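Local atomic coordinates of esterase YbfF (Escherichia coli, PDB entry 3BF7), a protein that probably acts as an esterase or thioesterase of the alpha/beta hydrolase fold, with a helical cap that helps shape its substrate-binding crevice. Residues Val121-Ser135 against Trp171-Pro183. The protein carries 1 engineered substitution. Numbering follows the deposited sequence.
Sequences VRRHDEIFAAINAVS and WRFNVPVLWDQYP
Phe-128 shows how one aromatic knob can knit two nearly antiparallel helices: its ring enters the hole formed by Val-175, Leu-178, Trp-179 and Tyr-182. Trp-179 presents its edge to that ring in a T-shaped pair, CE3 lying 3.5 Å from Phe-128 CG, while Phe-128 turns its own edge, in an offset edge-to-face pair, toward the face of Tyr-182. With CG anti to the backbone N (chi1 -171°), Tyr-182 sends its hydroxyl toward the loop leading into helix 125-136, where OH accepts from Arg-123 N at 2.9 Å and shares a nearly straight hydrogen bond of 2.7 Å with His-124 ND1. A phenylalanine here would probably leave Arg-123 N and His-124 ND1 without their shared partner. Farther along, Ile-131 CG2 makes a CH-pi contact over the Trp-171 indole, whose NE1 donates to Ile-131 O at 3.2 Å. Against this close packing around buried Phe-128 and Tyr-182, the solvent side is looser: Arg-122, salt-bridged to Asp-125, brings its guanidinium over the face of exposed Trp-179 steeply tilted, planes 58° apart, in a cation-pi contact. Helix 142-149 and strand 166-167 pack against Val-134 in what is probably the helical cap, while Phe-26, just after strand 19-22 of the main sheet, meets Phe-128 and Phe-173 edge-to-face.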
loop_
_atom_site.group_PDB
_atom_site.type_symbol
_atom_site.label_atom_id
_atom_site.label_comp_id
_atom_site.label_asym_id
_atom_site.label_seq_id
_atom_site.Cartn_x
_atom_site.Cartn_y
_atom_site.Cartn_z
ATOM N N VAL A 121 -12.703 7.541 -10.967
ATOM C CA VAL A 121 -13.212 8.660 -10.180
ATOM C C VAL A 121 -12.039 9.421 -9.590
ATOM O O VAL A 121 -10.918 8.910 -9.541
ATOM C CB VAL A 121 -14.097 8.202 -8.983
ATOM C CG1 VAL A 121 -15.362 7.526 -9.481
ATOM C CG2 VAL A 121 -13.303 7.274 -8.066
ATOM N N ARG A 122 -12.289 10.657 -9.174
ATOM C CA ARG A 122 -11.265 11.448 -8.507
ATOM C C ARG A 122 -11.705 11.420 -7.049
ATOM O O ARG A 122 -12.808 11.856 -6.716
ATOM C CB ARG A 122 -11.224 12.880 -9.039
ATOM C CG ARG A 122 -10.712 12.980 -10.473
ATOM C CD ARG A 122 -10.309 14.402 -10.825
ATOM N NE ARG A 122 -9.097 14.831 -10.128
ATOM C CZ ARG A 122 -7.856 14.580 -10.540
ATOM N NH1 ARG A 122 -7.643 13.896 -11.655
ATOM N NH2 ARG A 122 -6.824 15.023 -9.835
ATOM N N ARG A 123 -10.850 10.879 -6.187
ATOM C CA ARG A 123 -11.160 10.746 -4.766
ATOM C C ARG A 123 -10.226 11.510 -3.841
ATOM O O ARG A 123 -10.356 11.402 -2.620
ATOM C CB ARG A 123 -11.112 9.269 -4.350
ATOM C CG ARG A 123 -12.417 8.516 -4.486
ATOM C CD ARG A 123 -12.366 7.207 -3.714
ATOM N NE ARG A 123 -11.504 6.209 -4.341
ATOM C CZ ARG A 123 -11.936 5.031 -4.780
ATOM N NH1 ARG A 123 -13.215 4.711 -4.659
ATOM N NH2 ARG A 123 -11.094 4.171 -5.333
ATOM N N HIS A 124 -9.299 12.281 -4.400
ATOM C CA HIS A 124 -8.332 12.987 -3.572
ATOM C C HIS A 124 -8.174 14.471 -3.843
ATOM O O HIS A 124 -7.198 15.067 -3.400
ATOM C CB HIS A 124 -6.953 12.326 -3.703
ATOM C CG HIS A 124 -6.921 10.900 -3.256
ATOM N ND1 HIS A 124 -7.405 9.864 -4.023
ATOM C CD2 HIS A 124 -6.484 10.342 -2.101
ATOM C CE1 HIS A 124 -7.267 8.729 -3.362
ATOM N NE2 HIS A 124 -6.712 8.991 -2.192
ATOM N N ASP A 125 -9.116 15.088 -4.543
ATOM C CA ASP A 125 -8.956 16.502 -4.843
ATOM C C ASP A 125 -8.840 17.397 -3.619
ATOM O O ASP A 125 -8.031 18.324 -3.605
ATOM C CB ASP A 125 -10.091 17.000 -5.733
ATOM C CG ASP A 125 -9.967 16.514 -7.165
ATOM O OD1 ASP A 125 -8.961 15.844 -7.503
ATOM O OD2 ASP A 125 -10.884 16.815 -7.958
ATOM N N GLU A 126 -9.638 17.132 -2.591
ATOM C CA GLU A 126 -9.582 17.944 -1.384
ATOM C C GLU A 126 -8.279 17.698 -0.628
ATOM O O GLU A 126 -7.733 18.611 -0.007
ATOM C CB GLU A 126 -10.804 17.652 -0.515
ATOM C CG GLU A 126 -12.095 17.992 -1.243
ATOM C CD GLU A 126 -13.329 17.511 -0.524
ATOM O OE1 GLU A 126 -13.800 18.220 0.386
ATOM O OE2 GLU A 126 -13.821 16.418 -0.871
ATOM N N ILE A 127 -7.782 16.466 -0.687
ATOM C CA ILE A 127 -6.514 16.134 -0.046
ATOM C C ILE A 127 -5.391 16.896 -0.770
ATOM O O ILE A 127 -4.524 17.489 -0.125
ATOM C CB ILE A 127 -6.273 14.601 -0.069
ATOM C CG1 ILE A 127 -7.145 13.938 1.003
ATOM C CG2 ILE A 127 -4.798 14.287 0.156
ATOM C CD1 ILE A 127 -7.158 12.427 0.942
ATOM N N PHE A 128 -5.414 16.903 -2.100
ATOM C CA PHE A 128 -4.406 17.644 -2.858
ATOM C C PHE A 128 -4.502 19.135 -2.525
ATOM O O PHE A 128 -3.485 19.815 -2.400
ATOM C CB PHE A 128 -4.602 17.446 -4.366
ATOM C CG PHE A 128 -3.891 16.241 -4.930
ATOM C CD1 PHE A 128 -2.501 16.225 -5.054
ATOM C CD2 PHE A 128 -4.613 15.140 -5.377
ATOM C CE1 PHE A 128 -1.845 15.129 -5.622
ATOM C CE2 PHE A 128 -3.968 14.040 -5.944
ATOM C CZ PHE A 128 -2.581 14.036 -6.068
ATOM N N ALA A 129 -5.726 19.641 -2.381
ATOM C CA ALA A 129 -5.928 21.051 -2.056
ATOM C C ALA A 129 -5.332 21.374 -0.685
ATOM O O ALA A 129 -4.710 22.422 -0.496
ATOM C CB ALA A 129 -7.417 21.385 -2.077
ATOM N N ALA A 130 -5.526 20.470 0.270
ATOM C CA ALA A 130 -5.001 20.654 1.620
ATOM C C ALA A 130 -3.475 20.636 1.603
ATOM O O ALA A 130 -2.824 21.454 2.258
ATOM C CB ALA A 130 -5.526 19.557 2.536
ATOM N N ILE A 131 -2.912 19.689 0.858
ATOM C CA ILE A 131 -1.465 19.560 0.737
ATOM C C ILE A 131 -0.871 20.835 0.140
ATOM O O ILE A 131 0.123 21.367 0.642
ATOM C CB ILE A 131 -1.115 18.339 -0.152
ATOM C CG1 ILE A 131 -1.410 17.051 0.622
ATOM C CG2 ILE A 131 0.341 18.393 -0.597
ATOM C CD1 ILE A 131 -1.343 15.795 -0.217
ATOM N N ASN A 132 -1.493 21.336 -0.921
ATOM C CA ASN A 132 -1.007 22.544 -1.574
ATOM C C ASN A 132 -1.156 23.775 -0.685
ATOM O O ASN A 132 -0.298 24.660 -0.694
ATOM C CB ASN A 132 -1.740 22.761 -2.901
ATOM C CG ASN A 132 -1.236 23.981 -3.652
ATOM O OD1 ASN A 132 -1.686 25.102 -3.416
ATOM N ND2 ASN A 132 -0.286 23.766 -4.556
ATOM N N ALA A 133 -2.235 23.828 0.089
ATOM C CA ALA A 133 -2.467 24.957 0.983
ATOM C C ALA A 133 -1.362 25.010 2.034
ATOM O O ALA A 133 -0.883 26.087 2.394
ATOM C CB ALA A 133 -3.830 24.829 1.652
ATOM N N VAL A 134 -0.958 23.845 2.531
ATOM C CA VAL A 134 0.104 23.787 3.527
ATOM C C VAL A 134 1.405 24.302 2.918
ATOM O O VAL A 134 2.115 25.099 3.534
ATOM C CB VAL A 134 0.319 22.341 4.040
ATOM C CG1 VAL A 134 1.616 22.257 4.837
ATOM C CG2 VAL A 134 -0.854 21.919 4.908
ATOM N N SER A 135 1.709 23.852 1.705
ATOM C CA SER A 135 2.929 24.262 1.015
ATOM C C SER A 135 2.967 25.762 0.740
ATOM O O SER A 135 4.024 26.387 0.826
ATOM C CB SER A 135 3.070 23.506 -0.309
ATOM O OG SER A 135 3.213 22.116 -0.085
ATOM N N TRP A 171 6.857 18.113 2.091
ATOM C CA TRP A 171 6.163 16.846 1.916
ATOM C C TRP A 171 7.157 15.819 1.395
ATOM O O TRP A 171 7.919 16.099 0.471
ATOM C CB TRP A 171 5.011 16.989 0.918
ATOM C CG TRP A 171 3.902 17.850 1.418
ATOM C CD1 TRP A 171 3.575 19.104 0.987
ATOM C CD2 TRP A 171 2.983 17.530 2.465
ATOM N NE1 TRP A 171 2.506 19.586 1.704
ATOM C CE2 TRP A 171 2.123 18.640 2.618
ATOM C CE3 TRP A 171 2.803 16.413 3.291
ATOM C CZ2 TRP A 171 1.094 18.664 3.564
ATOM C CZ3 TRP A 171 1.779 16.437 4.232
ATOM C CH2 TRP A 171 0.938 17.556 4.360
ATOM N N ARG A 172 7.149 14.632 1.991
ATOM C CA ARG A 172 8.049 13.565 1.572
ATOM C C ARG A 172 7.654 13.024 0.202
ATOM O O ARG A 172 8.514 12.613 -0.580
ATOM C CB ARG A 172 8.052 12.436 2.610
ATOM C CG ARG A 172 8.909 12.721 3.848
ATOM C CD ARG A 172 10.388 12.641 3.494
ATOM N NE ARG A 172 11.286 13.232 4.487
ATOM C CZ ARG A 172 11.808 12.587 5.527
ATOM N NH1 ARG A 172 11.528 11.309 5.742
ATOM N NH2 ARG A 172 12.646 13.219 6.338
ATOM N N PHE A 173 6.355 13.020 -0.091
ATOM C CA PHE A 173 5.909 12.526 -1.386
ATOM C C PHE A 173 6.009 13.599 -2.472
ATOM O O PHE A 173 6.018 14.799 -2.189
ATOM C CB PHE A 173 4.492 11.921 -1.301
ATOM C CG PHE A 173 3.525 12.696 -0.446
ATOM C CD1 PHE A 173 3.113 13.972 -0.810
ATOM C CD2 PHE A 173 2.999 12.128 0.712
ATOM C CE1 PHE A 173 2.183 14.668 -0.036
ATOM C CE2 PHE A 173 2.071 12.815 1.488
ATOM C CZ PHE A 173 1.664 14.087 1.114
ATOM N N ASN A 174 6.108 13.140 -3.716
ATOM C CA ASN A 174 6.268 13.994 -4.896
ATOM C C ASN A 174 4.909 14.469 -5.400
ATOM O O ASN A 174 4.328 13.869 -6.306
ATOM C CB ASN A 174 6.984 13.181 -5.976
ATOM C CG ASN A 174 7.491 14.031 -7.115
ATOM O OD1 ASN A 174 7.149 15.205 -7.236
ATOM N ND2 ASN A 174 8.311 13.433 -7.969
ATOM N N VAL A 175 4.421 15.566 -4.834
ATOM C CA VAL A 175 3.101 16.075 -5.177
ATOM C C VAL A 175 2.801 16.315 -6.659
ATOM O O VAL A 175 1.785 15.838 -7.162
ATOM C CB VAL A 175 2.779 17.353 -4.365
ATOM C CG1 VAL A 175 1.353 17.806 -4.648
ATOM C CG2 VAL A 175 2.956 17.071 -2.875
ATOM N N PRO A 176 3.672 17.040 -7.382
ATOM C CA PRO A 176 3.385 17.276 -8.802
ATOM C C PRO A 176 3.222 16.001 -9.626
ATOM O O PRO A 176 2.376 15.932 -10.516
ATOM C CB PRO A 176 4.580 18.106 -9.263
ATOM C CG PRO A 176 4.963 18.856 -8.027
ATOM C CD PRO A 176 4.865 17.793 -6.958
ATOM N N VAL A 177 4.037 14.993 -9.334
ATOM C CA VAL A 177 3.967 13.737 -10.065
ATOM C C VAL A 177 2.736 12.926 -9.674
ATOM O O VAL A 177 2.085 12.333 -10.535
ATOM C CB VAL A 177 5.249 12.901 -9.856
ATOM C CG1 VAL A 177 5.081 11.516 -10.459
ATOM C CG2 VAL A 177 6.429 13.609 -10.516
ATOM N N LEU A 178 2.406 12.898 -8.385
ATOM C CA LEU A 178 1.228 12.153 -7.956
ATOM C C LEU A 178 -0.028 12.776 -8.564
ATOM O O LEU A 178 -1.000 12.078 -8.852
ATOM C CB LEU A 178 1.138 12.117 -6.428
ATOM C CG LEU A 178 2.306 11.373 -5.763
ATOM C CD1 LEU A 178 2.095 11.336 -4.258
ATOM C CD2 LEU A 178 2.418 9.958 -6.323
ATOM N N TRP A 179 -0.005 14.090 -8.769
ATOM C CA TRP A 179 -1.139 14.771 -9.383
ATOM C C TRP A 179 -1.185 14.441 -10.871
ATOM O O TRP A 179 -2.208 14.005 -11.396
ATOM C CB TRP A 179 -1.022 16.287 -9.203
ATOM C CG TRP A 179 -2.078 17.058 -9.949
ATOM C CD1 TRP A 179 -1.983 17.579 -11.210
ATOM C CD2 TRP A 179 -3.398 17.361 -9.488
ATOM N NE1 TRP A 179 -3.164 18.189 -11.560
ATOM C CE2 TRP A 179 -4.050 18.069 -10.521
ATOM C CE3 TRP A 179 -4.094 17.100 -8.302
ATOM C CZ2 TRP A 179 -5.367 18.523 -10.403
ATOM C CZ3 TRP A 179 -5.403 17.551 -8.185
ATOM C CH2 TRP A 179 -6.025 18.255 -9.231
ATOM N N ASP A 180 -0.061 14.638 -11.547
ATOM C CA ASP A 180 0.019 14.382 -12.977
ATOM C C ASP A 180 -0.325 12.944 -13.353
ATOM O O ASP A 180 -1.002 12.697 -14.351
ATOM C CB ASP A 180 1.423 14.708 -13.480
ATOM C CG ASP A 180 1.562 14.504 -14.967
ATOM O OD1 ASP A 180 0.984 15.305 -15.730
ATOM O OD2 ASP A 180 2.234 13.537 -15.375
ATOM N N GLN A 181 0.134 11.997 -12.543
ATOM C CA GLN A 181 -0.084 10.582 -12.811
ATOM C C GLN A 181 -1.294 9.990 -12.098
ATOM O O GLN A 181 -1.534 8.787 -12.177
ATOM C CB GLN A 181 1.173 9.804 -12.416
ATOM C CG GLN A 181 2.420 10.263 -13.150
ATOM C CD GLN A 181 2.457 9.764 -14.572
ATOM O OE1 GLN A 181 2.728 8.590 -14.815
ATOM N NE2 GLN A 181 2.167 10.646 -15.525
ATOM N N TYR A 182 -2.070 10.834 -11.429
ATOM C CA TYR A 182 -3.227 10.361 -10.677
ATOM C C TYR A 182 -4.146 9.379 -11.405
ATOM O O TYR A 182 -4.535 8.362 -10.834
ATOM C CB TYR A 182 -4.048 11.547 -10.169
ATOM C CG TYR A 182 -5.134 11.143 -9.201
ATOM C CD1 TYR A 182 -4.838 10.839 -7.871
ATOM C CD2 TYR A 182 -6.457 11.040 -9.622
ATOM C CE1 TYR A 182 -5.834 10.441 -6.982
ATOM C CE2 TYR A 182 -7.462 10.642 -8.744
ATOM C CZ TYR A 182 -7.145 10.344 -7.428
ATOM O OH TYR A 182 -8.147 9.946 -6.571
ATOM N N PRO A 183 -4.507 9.659 -12.670
ATOM C CA PRO A 183 -5.391 8.720 -13.369
ATOM C C PRO A 183 -4.844 7.296 -13.441
ATOM O O PRO A 183 -5.609 6.332 -13.461
ATOM C CB PRO A 183 -5.534 9.343 -14.756
ATOM C CG PRO A 183 -5.389 10.810 -14.483
ATOM C CD PRO A 183 -4.239 10.846 -13.502
HETATM O O HOH W 1 -4.755 14.681 -11.871
#